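Local atomic coordinates of T cell receptor gamma chain (PDB entry 7L15), a protein that pairs with a mu chain to form the marsupial gamma mu T cell receptor, which probably recognises antigen through the variable domains. Residues Asn29-Tyr34 with Ser99-Val104; Cys147-Phe152 with Tyr203-Glu208; Asn155-Tyr160 with Tyr184-Trp189. All blocks are in the same frame, centred on the assembly; numbering follows the deposited sequence.

Contact 1. Residues Asn29-Tyr34 with Ser99-Val104; sequences NPVSDY and SWDGRV
Val31 meets the carboxylate of Asp101, its two methyls each facing a different oxygen: CG1 of Val31 is 4.0 Å from OD1 of Asp101, and CG2 of Val31 is 4.1 Å from its OD2. The Asp101 carboxylate is swung to this side by a chi1 of -175°, and the Asp101 side chain also touches Val4 and Val106. Next along the loop, Ser32 makes its contact through carbon. Its CB is 3.5 Å from the carbonyl oxygen of Trp100 and also touches OG of Ser99. This is where CDR1 and CDR3 of the V-type immunoglobulin domain lie side by side, the first following strand 21-28 and the second leaving strand 93-101 through a type II' turn from Asp101 to Val104, with Gly102 at the positive phi that suits glycine. Tyr34 contributes backbone: its carbonyl oxygen is 3.6 Å from OG of Ser99, a contact without a hydrogen bond; that hydroxyl donates weakly to O of Trp100 at 3.4 Å. The Tyr34 ring turns away to strand 47-53 and Thr115 of the mu chain; on the CDR3 side, Trp100 NE1 bonds to O of Asp116 of that same chain.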
loop_
_atom_site.group_PDB
_atom_site.type_symbol
_atom_site.label_atom_id
_atom_site.label_comp_id
_atom_site.label_asym_id
_atom_site.label_seq_id
_atom_site.Cartn_x
_atom_site.Cartn_y
_atom_site.Cartn_z
ATOM N N ASN B 29 -18.501 -3.354 13.391
ATOM C CA ASN B 29 -18.367 -4.099 14.639
ATOM C C ASN B 29 -17.629 -3.279 15.698
ATOM O O ASN B 29 -16.592 -3.714 16.212
ATOM C CB ASN B 29 -17.670 -5.434 14.416
ATOM C CG ASN B 29 -18.349 -6.271 13.360
ATOM O OD1 ASN B 29 -19.504 -6.040 13.016
ATOM N ND2 ASN B 29 -17.628 -7.250 12.828
ATOM N N PRO B 30 -18.125 -2.085 16.034
ATOM C CA PRO B 30 -17.396 -1.236 16.979
ATOM C C PRO B 30 -17.267 -1.905 18.340
ATOM O O PRO B 30 -18.206 -2.512 18.854
ATOM C CB PRO B 30 -18.253 0.035 17.052
ATOM C CG PRO B 30 -19.107 0.005 15.817
ATOM C CD PRO B 30 -19.368 -1.444 15.569
ATOM N N VAL B 31 -16.070 -1.802 18.909
ATOM C CA VAL B 31 -15.776 -2.290 20.247
ATOM C C VAL B 31 -15.416 -1.164 21.203
ATOM O O VAL B 31 -15.038 -1.436 22.347
ATOM C CB VAL B 31 -14.649 -3.345 20.208
ATOM C CG1 VAL B 31 -14.691 -4.260 21.432
ATOM C CG2 VAL B 31 -14.734 -4.162 18.933
ATOM N N SER B 32 -15.506 0.092 20.766
ATOM C CA SER B 32 -15.042 1.210 21.569
ATOM C C SER B 32 -15.887 2.436 21.268
ATOM O O SER B 32 -16.494 2.554 20.200
ATOM C CB SER B 32 -13.556 1.522 21.309
ATOM O OG SER B 32 -13.088 2.524 22.198
ATOM N N ASP B 33 -15.893 3.367 22.215
ATOM C CA ASP B 33 -16.630 4.608 22.048
ATOM C C ASP B 33 -15.822 5.702 21.356
ATOM O O ASP B 33 -16.401 6.711 20.927
ATOM C CB ASP B 33 -17.114 5.109 23.408
ATOM C CG ASP B 33 -18.110 6.235 23.286
ATOM O OD1 ASP B 33 -19.025 6.125 22.445
ATOM O OD2 ASP B 33 -17.981 7.222 24.031
ATOM N N TYR B 34 -14.509 5.540 21.228
ATOM C CA TYR B 34 -13.644 6.597 20.719
ATOM C C TYR B 34 -13.132 6.252 19.327
ATOM O O TYR B 34 -12.714 5.116 19.067
ATOM C CB TYR B 34 -12.489 6.859 21.689
ATOM C CG TYR B 34 -13.017 7.309 23.023
ATOM C CD1 TYR B 34 -13.270 8.650 23.272
ATOM C CD2 TYR B 34 -13.339 6.387 24.006
ATOM C CE1 TYR B 34 -13.794 9.066 24.487
ATOM C CE2 TYR B 34 -13.868 6.789 25.226
ATOM C CZ TYR B 34 -14.088 8.128 25.460
ATOM O OH TYR B 34 -14.603 8.531 26.666
ATOM N N SER B 99 -9.169 2.719 16.024
ATOM C CA SER B 99 -9.947 2.391 17.212
ATOM C C SER B 99 -9.196 1.395 18.084
ATOM O O SER B 99 -8.619 0.426 17.582
ATOM C CB SER B 99 -11.320 1.812 16.847
ATOM O OG SER B 99 -12.106 1.684 18.013
ATOM N N TRP B 100 -9.224 1.635 19.391
ATOM C CA TRP B 100 -8.737 0.656 20.351
ATOM C C TRP B 100 -9.618 -0.583 20.331
ATOM O O TRP B 100 -10.847 -0.486 20.264
ATOM C CB TRP B 100 -8.727 1.244 21.761
ATOM C CG TRP B 100 -7.576 2.156 22.044
ATOM C CD1 TRP B 100 -7.639 3.492 22.301
ATOM C CD2 TRP B 100 -6.184 1.799 22.096
ATOM N NE1 TRP B 100 -6.371 3.993 22.510
ATOM C CE2 TRP B 100 -5.464 2.972 22.393
ATOM C CE3 TRP B 100 -5.481 0.602 21.919
ATOM C CZ2 TRP B 100 -4.077 2.988 22.515
ATOM C CZ3 TRP B 100 -4.102 0.617 22.045
ATOM C CH2 TRP B 100 -3.416 1.804 22.342
ATOM N N ASP B 101 -8.973 -1.765 20.385
ATOM C CA ASP B 101 -9.646 -3.061 20.576
ATOM C C ASP B 101 -8.802 -3.854 21.583
ATOM O O ASP B 101 -8.013 -4.734 21.221
ATOM C CB ASP B 101 -9.823 -3.817 19.256
ATOM C CG ASP B 101 -10.626 -5.105 19.414
ATOM O OD1 ASP B 101 -10.952 -5.479 20.561
ATOM O OD2 ASP B 101 -10.937 -5.744 18.383
ATOM N N GLY B 102 -8.981 -3.539 22.863
ATOM C CA GLY B 102 -8.145 -4.114 23.895
ATOM C C GLY B 102 -6.802 -3.420 23.943
ATOM O O GLY B 102 -6.731 -2.190 23.840
ATOM N N ARG B 103 -5.728 -4.185 24.095
ATOM C CA ARG B 103 -4.400 -3.604 24.054
ATOM C C ARG B 103 -3.926 -3.345 22.629
ATOM O O ARG B 103 -2.777 -2.945 22.444
ATOM C CB ARG B 103 -3.405 -4.507 24.797
ATOM C CG ARG B 103 -3.500 -5.990 24.441
ATOM C CD ARG B 103 -2.393 -6.442 23.483
ATOM N NE ARG B 103 -1.076 -6.520 24.124
ATOM C CZ ARG B 103 -0.127 -5.594 24.012
ATOM N NH1 ARG B 103 1.035 -5.760 24.634
ATOM N NH2 ARG B 103 -0.337 -4.504 23.283
ATOM N N VAL B 104 -4.784 -3.555 21.630
ATOM C CA VAL B 104 -4.415 -3.463 20.222
ATOM C C VAL B 104 -5.201 -2.330 19.585
ATOM O O VAL B 104 -6.420 -2.239 19.770
ATOM C CB VAL B 104 -4.685 -4.783 19.481
ATOM C CG1 VAL B 104 -4.765 -4.549 17.956
ATOM C CG2 VAL B 104 -3.602 -5.792 19.816
#

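Contact 2. Residues Cys147-Phe152 with Tyr203-Glu208; sequences CLLEDF and YFYQHE
The contact is the core between the two sheets of the C-type immunoglobulin domain, at the place where such domains usually carry their inter-sheet disulfide. Here Cys147, the sole cysteine of this constant domain, faces an aromatic ring instead. The strand segments 147-150 and 203-206 run 21° from parallel, their axes 10.3 Å apart. Tyr203 reaches across with CG anti to its backbone N (chi1 170°). CB of Cys147 lies over one face of that ring, 3.9 Å from its centroid, and SG of Cys147 approaches obliquely, 3.5 Å from CZ of Tyr203. Leu149 comes from the opposite direction, its CD1 methyl 3.4 Å from the Tyr203 hydroxyl, while its CD2 methyl sits squarely over the face of Tyr205, 4.2 Å from the ring centroid. Trp161 and Phe129 meet the Tyr203 ring edge-to-face. Past the G1 bulge that Asp151 and Phe152 form against Tyr184, the ring of Phe152 meets the imidazole of His207 at a slant of 64°, with CD1 of Phe152 3.7 Å from NE2 of His207. The same NE2 is hydrogen-bonded to O of Pro154, and ND1 of His207 to N of Asp209. Such a pair of bonds is consistent with a neutral imidazole protonated at NE2. At the other end, a water donates to O of Cys147 (3.1 Å); its very short approach to OH of Tyr203 is doubtful. A sulfur-aromatic contact thus apparently stands where a C-type domain would usually have its disulfide.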
loop_
_atom_site.group_PDB
_atom_site.type_symbol
_atom_site.label_atom_id
_atom_site.label_comp_id
_atom_site.label_asym_id
_atom_site.label_seq_id
_atom_site.Cartn_x
_atom_site.Cartn_y
_atom_site.Cartn_z
ATOM N N CYS B 147 -4.282 -5.626 -16.644
ATOM C CA CYS B 147 -5.048 -4.397 -16.772
ATOM C C CYS B 147 -4.133 -3.191 -16.628
ATOM O O CYS B 147 -3.530 -2.986 -15.568
ATOM C CB CYS B 147 -6.184 -4.293 -15.761
ATOM S SG CYS B 147 -7.072 -2.733 -16.119
ATOM N N LEU B 148 -4.082 -2.377 -17.679
ATOM C CA LEU B 148 -3.429 -1.075 -17.657
ATOM C C LEU B 148 -4.480 0.006 -17.394
ATOM O O LEU B 148 -5.492 0.086 -18.096
ATOM C CB LEU B 148 -2.712 -0.821 -18.983
ATOM C CG LEU B 148 -2.277 0.620 -19.296
ATOM C CD1 LEU B 148 -1.186 1.085 -18.335
ATOM C CD2 LEU B 148 -1.783 0.720 -20.721
ATOM N N LEU B 149 -4.255 0.818 -16.378
ATOM C CA LEU B 149 -5.093 1.982 -16.113
ATOM C C LEU B 149 -4.305 3.217 -16.519
ATOM O O LEU B 149 -3.201 3.431 -16.016
ATOM C CB LEU B 149 -5.465 2.057 -14.637
ATOM C CG LEU B 149 -6.330 0.939 -14.063
ATOM C CD1 LEU B 149 -6.496 1.195 -12.595
ATOM C CD2 LEU B 149 -7.706 0.932 -14.758
ATOM N N GLU B 150 -4.847 4.039 -17.409
ATOM C CA GLU B 150 -4.024 5.160 -17.833
ATOM C C GLU B 150 -4.727 6.496 -17.690
ATOM O O GLU B 150 -5.955 6.593 -17.574
ATOM C CB GLU B 150 -3.513 5.005 -19.270
ATOM C CG GLU B 150 -4.484 4.526 -20.282
ATOM C CD GLU B 150 -3.832 4.413 -21.652
ATOM O OE1 GLU B 150 -2.612 4.124 -21.710
ATOM O OE2 GLU B 150 -4.533 4.635 -22.664
ATOM N N ASP B 151 -3.880 7.524 -17.668
ATOM C CA ASP B 151 -4.284 8.918 -17.792
ATOM C C ASP B 151 -5.213 9.351 -16.663
ATOM O O ASP B 151 -6.217 10.030 -16.895
ATOM C CB ASP B 151 -4.929 9.177 -19.153
ATOM C CG ASP B 151 -4.937 10.643 -19.506
ATOM O OD1 ASP B 151 -3.947 11.312 -19.154
ATOM O OD2 ASP B 151 -5.913 11.130 -20.122
ATOM N N PHE B 152 -4.881 8.975 -15.424
ATOM C CA PHE B 152 -5.673 9.430 -14.288
ATOM C C PHE B 152 -4.921 10.491 -13.491
ATOM O O PHE B 152 -3.707 10.674 -13.631
ATOM C CB PHE B 152 -6.135 8.266 -13.377
ATOM C CG PHE B 152 -5.028 7.355 -12.869
ATOM C CD1 PHE B 152 -4.295 7.679 -11.747
ATOM C CD2 PHE B 152 -4.778 6.136 -13.490
ATOM C CE1 PHE B 152 -3.298 6.824 -11.261
ATOM C CE2 PHE B 152 -3.782 5.264 -13.013
ATOM C CZ PHE B 152 -3.037 5.613 -11.911
ATOM N N TYR B 203 -12.425 -7.800 -11.738
ATOM C CA TYR B 203 -11.384 -6.802 -11.560
ATOM C C TYR B 203 -12.022 -5.514 -11.056
ATOM O O TYR B 203 -13.022 -5.051 -11.622
ATOM C CB TYR B 203 -10.641 -6.562 -12.880
ATOM C CG TYR B 203 -9.691 -5.377 -12.855
ATOM C CD1 TYR B 203 -8.392 -5.514 -12.383
ATOM C CD2 TYR B 203 -10.106 -4.119 -13.296
ATOM C CE1 TYR B 203 -7.519 -4.428 -12.359
ATOM C CE2 TYR B 203 -9.249 -3.018 -13.267
ATOM C CZ TYR B 203 -7.960 -3.179 -12.806
ATOM O OH TYR B 203 -7.115 -2.092 -12.793
ATOM N N PHE B 204 -11.444 -4.936 -10.003
ATOM C CA PHE B 204 -11.968 -3.730 -9.368
ATOM C C PHE B 204 -10.927 -2.622 -9.344
ATOM O O PHE B 204 -9.738 -2.881 -9.147
ATOM C CB PHE B 204 -12.354 -3.970 -7.916
ATOM C CG PHE B 204 -13.358 -5.039 -7.714
ATOM C CD1 PHE B 204 -12.962 -6.333 -7.452
ATOM C CD2 PHE B 204 -14.710 -4.744 -7.734
ATOM C CE1 PHE B 204 -13.907 -7.327 -7.233
ATOM C CE2 PHE B 204 -15.655 -5.734 -7.514
ATOM C CZ PHE B 204 -15.251 -7.021 -7.265
ATOM N N TYR B 205 -11.382 -1.373 -9.447
ATOM C CA TYR B 205 -10.508 -0.262 -9.094
ATOM C C TYR B 205 -11.301 0.876 -8.461
ATOM O O TYR B 205 -12.490 1.060 -8.727
ATOM C CB TYR B 205 -9.688 0.248 -10.305
ATOM C CG TYR B 205 -10.475 0.831 -11.456
ATOM C CD1 TYR B 205 -10.979 0.017 -12.461
ATOM C CD2 TYR B 205 -10.687 2.207 -11.553
ATOM C CE1 TYR B 205 -11.686 0.563 -13.529
ATOM C CE2 TYR B 205 -11.376 2.755 -12.603
ATOM C CZ TYR B 205 -11.885 1.938 -13.585
ATOM O OH TYR B 205 -12.580 2.522 -14.619
ATOM N N GLN B 206 -10.618 1.630 -7.602
ATOM C CA GLN B 206 -11.153 2.822 -6.965
ATOM C C GLN B 206 -10.265 4.015 -7.291
ATOM O O GLN B 206 -9.041 3.891 -7.416
ATOM C CB GLN B 206 -11.240 2.677 -5.433
ATOM C CG GLN B 206 -12.224 1.633 -4.953
ATOM C CD GLN B 206 -12.029 1.313 -3.483
ATOM O OE1 GLN B 206 -11.867 2.210 -2.668
ATOM N NE2 GLN B 206 -12.021 0.030 -3.146
ATOM N N HIS B 207 -10.895 5.176 -7.404
ATOM C CA HIS B 207 -10.176 6.390 -7.738
ATOM C C HIS B 207 -11.036 7.567 -7.333
ATOM O O HIS B 207 -12.270 7.475 -7.334
ATOM C CB HIS B 207 -9.846 6.465 -9.227
ATOM C CG HIS B 207 -8.913 7.577 -9.557
ATOM N ND1 HIS B 207 -9.349 8.849 -9.851
ATOM C CD2 HIS B 207 -7.561 7.626 -9.575
ATOM C CE1 HIS B 207 -8.306 9.628 -10.076
ATOM N NE2 HIS B 207 -7.207 8.907 -9.920
ATOM N N GLU B 208 -10.372 8.680 -6.999
ATOM C CA GLU B 208 -11.098 9.828 -6.468
ATOM C C GLU B 208 -12.086 10.386 -7.491
ATOM O O GLU B 208 -13.139 10.909 -7.114
ATOM C CB GLU B 208 -10.113 10.909 -6.002
ATOM C CG GLU B 208 -10.776 12.136 -5.383
ATOM C CD GLU B 208 -9.800 13.290 -5.113
ATOM O OE1 GLU B 208 -8.571 13.057 -5.065
ATOM O OE2 GLU B 208 -10.266 14.440 -4.944
HETATM O O HOH W 1 -4.657 -2.312 -12.802
#

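Contact 3. Residues Asn155-Tyr160 with Tyr184-Trp189; sequences NVVKTY and YSQVSW
Asn155 and Tyr184 form the tight end of this contact, and it is also the end nearer solvent. CB of Asn155 presses on the middle of one ring face, 3.3 Å from the Tyr184 centroid and 7° off the normal, a close CH-pi contact. The two side chains then run alongside in the same direction, the amide plane tilted 41° from the ring, with ND2 of Asn155 4.1 Å from CE2 of Tyr184. A chi1 of 62° on Asn155 sends its amide out along the ring in this way. Further in, the segments belong to strands 158-163 and 183-193, which face each other across the beta sandwich of the C-type immunoglobulin domain from opposite sheets. Between them the CG1 methyl of Val157 abuts OE1 of Gln186 at 3.3 Å; the NE2 of this amide is hydrogen-bonded to O of Gly175, which fixes how it is turned. Packing between the segments slackens at the buried end. CG2 of Thr159 stands 4.2 Å from OE1 of Gln186, and OG1 of Thr159 is 4.1 Å from OG of Ser188, too far to bond. That serine hydroxyl pairs with NE1 of Trp161, while Thr159 is wedged among Phe174, Tyr203 and Tyr205.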
loop_
_atom_site.group_PDB
_atom_site.type_symbol
_atom_site.label_atom_id
_atom_site.label_comp_id
_atom_site.label_asym_id
_atom_site.label_seq_id
_atom_site.Cartn_x
_atom_site.Cartn_y
_atom_site.Cartn_z
ATOM N N ASN B 155 -2.419 10.847 -8.593
ATOM C CA ASN B 155 -1.611 9.624 -8.669
ATOM C C ASN B 155 -1.910 8.629 -7.547
ATOM O O ASN B 155 -0.991 8.072 -6.951
ATOM C CB ASN B 155 -0.129 9.997 -8.674
ATOM C CG ASN B 155 0.305 10.719 -7.402
ATOM O OD1 ASN B 155 -0.502 11.322 -6.706
ATOM N ND2 ASN B 155 1.609 10.661 -7.099
ATOM N N VAL B 156 -3.182 8.413 -7.232
ATOM C CA VAL B 156 -3.600 7.491 -6.187
ATOM C C VAL B 156 -4.672 6.594 -6.784
ATOM O O VAL B 156 -5.635 7.087 -7.379
ATOM C CB VAL B 156 -4.145 8.235 -4.946
ATOM C CG1 VAL B 156 -4.545 7.247 -3.877
ATOM C CG2 VAL B 156 -3.128 9.219 -4.397
ATOM N N VAL B 157 -4.517 5.282 -6.620
ATOM C CA VAL B 157 -5.468 4.338 -7.186
ATOM C C VAL B 157 -5.310 3.027 -6.437
ATOM O O VAL B 157 -4.241 2.727 -5.897
ATOM C CB VAL B 157 -5.251 4.177 -8.714
ATOM C CG1 VAL B 157 -3.959 3.410 -8.985
ATOM C CG2 VAL B 157 -6.457 3.497 -9.394
ATOM N N LYS B 158 -6.391 2.259 -6.379
ATOM C CA LYS B 158 -6.436 0.975 -5.696
ATOM C C LYS B 158 -7.098 -0.022 -6.637
ATOM O O LYS B 158 -8.163 0.266 -7.191
ATOM C CB LYS B 158 -7.210 1.098 -4.379
ATOM C CG LYS B 158 -7.428 -0.205 -3.621
ATOM C CD LYS B 158 -8.104 0.049 -2.265
ATOM C CE LYS B 158 -8.315 -1.241 -1.460
ATOM N NZ LYS B 158 -9.142 -0.991 -0.237
ATOM N N THR B 159 -6.447 -1.162 -6.859
ATOM C CA THR B 159 -6.927 -2.168 -7.796
ATOM C C THR B 159 -6.805 -3.538 -7.146
ATOM O O THR B 159 -5.896 -3.776 -6.348
ATOM C CB THR B 159 -6.142 -2.166 -9.118
ATOM O OG1 THR B 159 -4.807 -2.619 -8.879
ATOM C CG2 THR B 159 -6.080 -0.780 -9.723
ATOM N N TYR B 160 -7.730 -4.438 -7.485
ATOM C CA TYR B 160 -7.683 -5.787 -6.943
ATOM C C TYR B 160 -8.449 -6.738 -7.862
ATOM O O TYR B 160 -9.360 -6.339 -8.593
ATOM C CB TYR B 160 -8.205 -5.851 -5.491
ATOM C CG TYR B 160 -9.423 -4.979 -5.153
ATOM C CD1 TYR B 160 -9.305 -3.601 -5.054
ATOM C CD2 TYR B 160 -10.671 -5.544 -4.897
ATOM C CE1 TYR B 160 -10.393 -2.793 -4.747
ATOM C CE2 TYR B 160 -11.784 -4.737 -4.569
ATOM C CZ TYR B 160 -11.628 -3.359 -4.498
ATOM O OH TYR B 160 -12.678 -2.512 -4.194
ATOM N N TYR B 184 -1.183 10.159 -14.770
ATOM C CA TYR B 184 -0.482 9.007 -14.227
ATOM C C TYR B 184 -1.124 7.723 -14.727
ATOM O O TYR B 184 -2.274 7.709 -15.165
ATOM C CB TYR B 184 -0.480 9.022 -12.692
ATOM C CG TYR B 184 0.278 10.186 -12.086
ATOM C CD1 TYR B 184 -0.326 11.426 -11.919
ATOM C CD2 TYR B 184 1.598 10.036 -11.667
ATOM C CE1 TYR B 184 0.374 12.495 -11.359
ATOM C CE2 TYR B 184 2.297 11.083 -11.109
ATOM C CZ TYR B 184 1.689 12.314 -10.958
ATOM O OH TYR B 184 2.409 13.354 -10.404
ATOM N N SER B 185 -0.374 6.624 -14.626
ATOM C CA SER B 185 -0.894 5.329 -15.034
ATOM C C SER B 185 -0.322 4.234 -14.140
ATOM O O SER B 185 0.660 4.435 -13.425
ATOM C CB SER B 185 -0.574 5.059 -16.504
ATOM O OG SER B 185 0.816 4.959 -16.674
ATOM N N GLN B 186 -0.945 3.058 -14.194
ATOM C CA GLN B 186 -0.459 1.907 -13.444
ATOM C C GLN B 186 -0.955 0.640 -14.109
ATOM O O GLN B 186 -2.117 0.565 -14.509
ATOM C CB GLN B 186 -0.930 1.913 -11.986
ATOM C CG GLN B 186 -0.378 0.753 -11.194
ATOM C CD GLN B 186 -0.928 0.679 -9.785
ATOM O OE1 GLN B 186 -2.137 0.715 -9.581
ATOM N NE2 GLN B 186 -0.035 0.569 -8.799
ATOM N N VAL B 187 -0.081 -0.356 -14.223
ATOM C CA VAL B 187 -0.471 -1.656 -14.752
ATOM C C VAL B 187 -0.469 -2.663 -13.607
ATOM O O VAL B 187 0.386 -2.606 -12.727
ATOM C CB VAL B 187 0.453 -2.094 -15.909
ATOM C CG1 VAL B 187 1.798 -2.430 -15.411
ATOM C CG2 VAL B 187 -0.123 -3.277 -16.623
ATOM N N SER B 188 -1.446 -3.559 -13.592
ATOM C CA SER B 188 -1.362 -4.734 -12.734
ATOM C C SER B 188 -1.663 -5.973 -13.555
ATOM O O SER B 188 -2.272 -5.903 -14.626
ATOM C CB SER B 188 -2.326 -4.676 -11.551
ATOM O OG SER B 188 -3.632 -4.977 -11.980
ATOM N N TRP B 189 -1.241 -7.123 -13.046
ATOM C CA TRP B 189 -1.436 -8.329 -13.835
ATOM C C TRP B 189 -1.538 -9.554 -12.935
ATOM O O TRP B 189 -0.999 -9.584 -11.826
ATOM C CB TRP B 189 -0.321 -8.491 -14.869
ATOM C CG TRP B 189 1.094 -8.689 -14.359
ATOM C CD1 TRP B 189 1.776 -9.876 -14.284
ATOM C CD2 TRP B 189 2.023 -7.673 -13.947
ATOM N NE1 TRP B 189 3.055 -9.663 -13.828
ATOM C CE2 TRP B 189 3.238 -8.322 -13.624
ATOM C CE3 TRP B 189 1.947 -6.281 -13.818
ATOM C CZ2 TRP B 189 4.370 -7.626 -13.176
ATOM C CZ3 TRP B 189 3.070 -5.589 -13.369
ATOM C CH2 TRP B 189 4.265 -6.265 -13.056
#

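Overall arrangement
From the N terminus, contact 1 comes first: 29-34 and 99-104, 65 residues apart, close a long loop that brings CDR1 and CDR3 together at one end of the variable domain. That loop is complete before the constant domain begins its own. There contact 2 opens at 147-152 and closes at 203-208, and contact 3, between 155-160 and 184-189, is nested inside it. Both join the sheet containing strands 142-152 and 183-193 to the one containing 158-163 and 201-206, with centres only 5 Å apart; backbone pairing of Phe152 with Tyr184 connects them directly. Contact 1 lies on the opposite side of the chain's centre, its centre about 33 Å and about 32 Å from those of contacts 2 and 3.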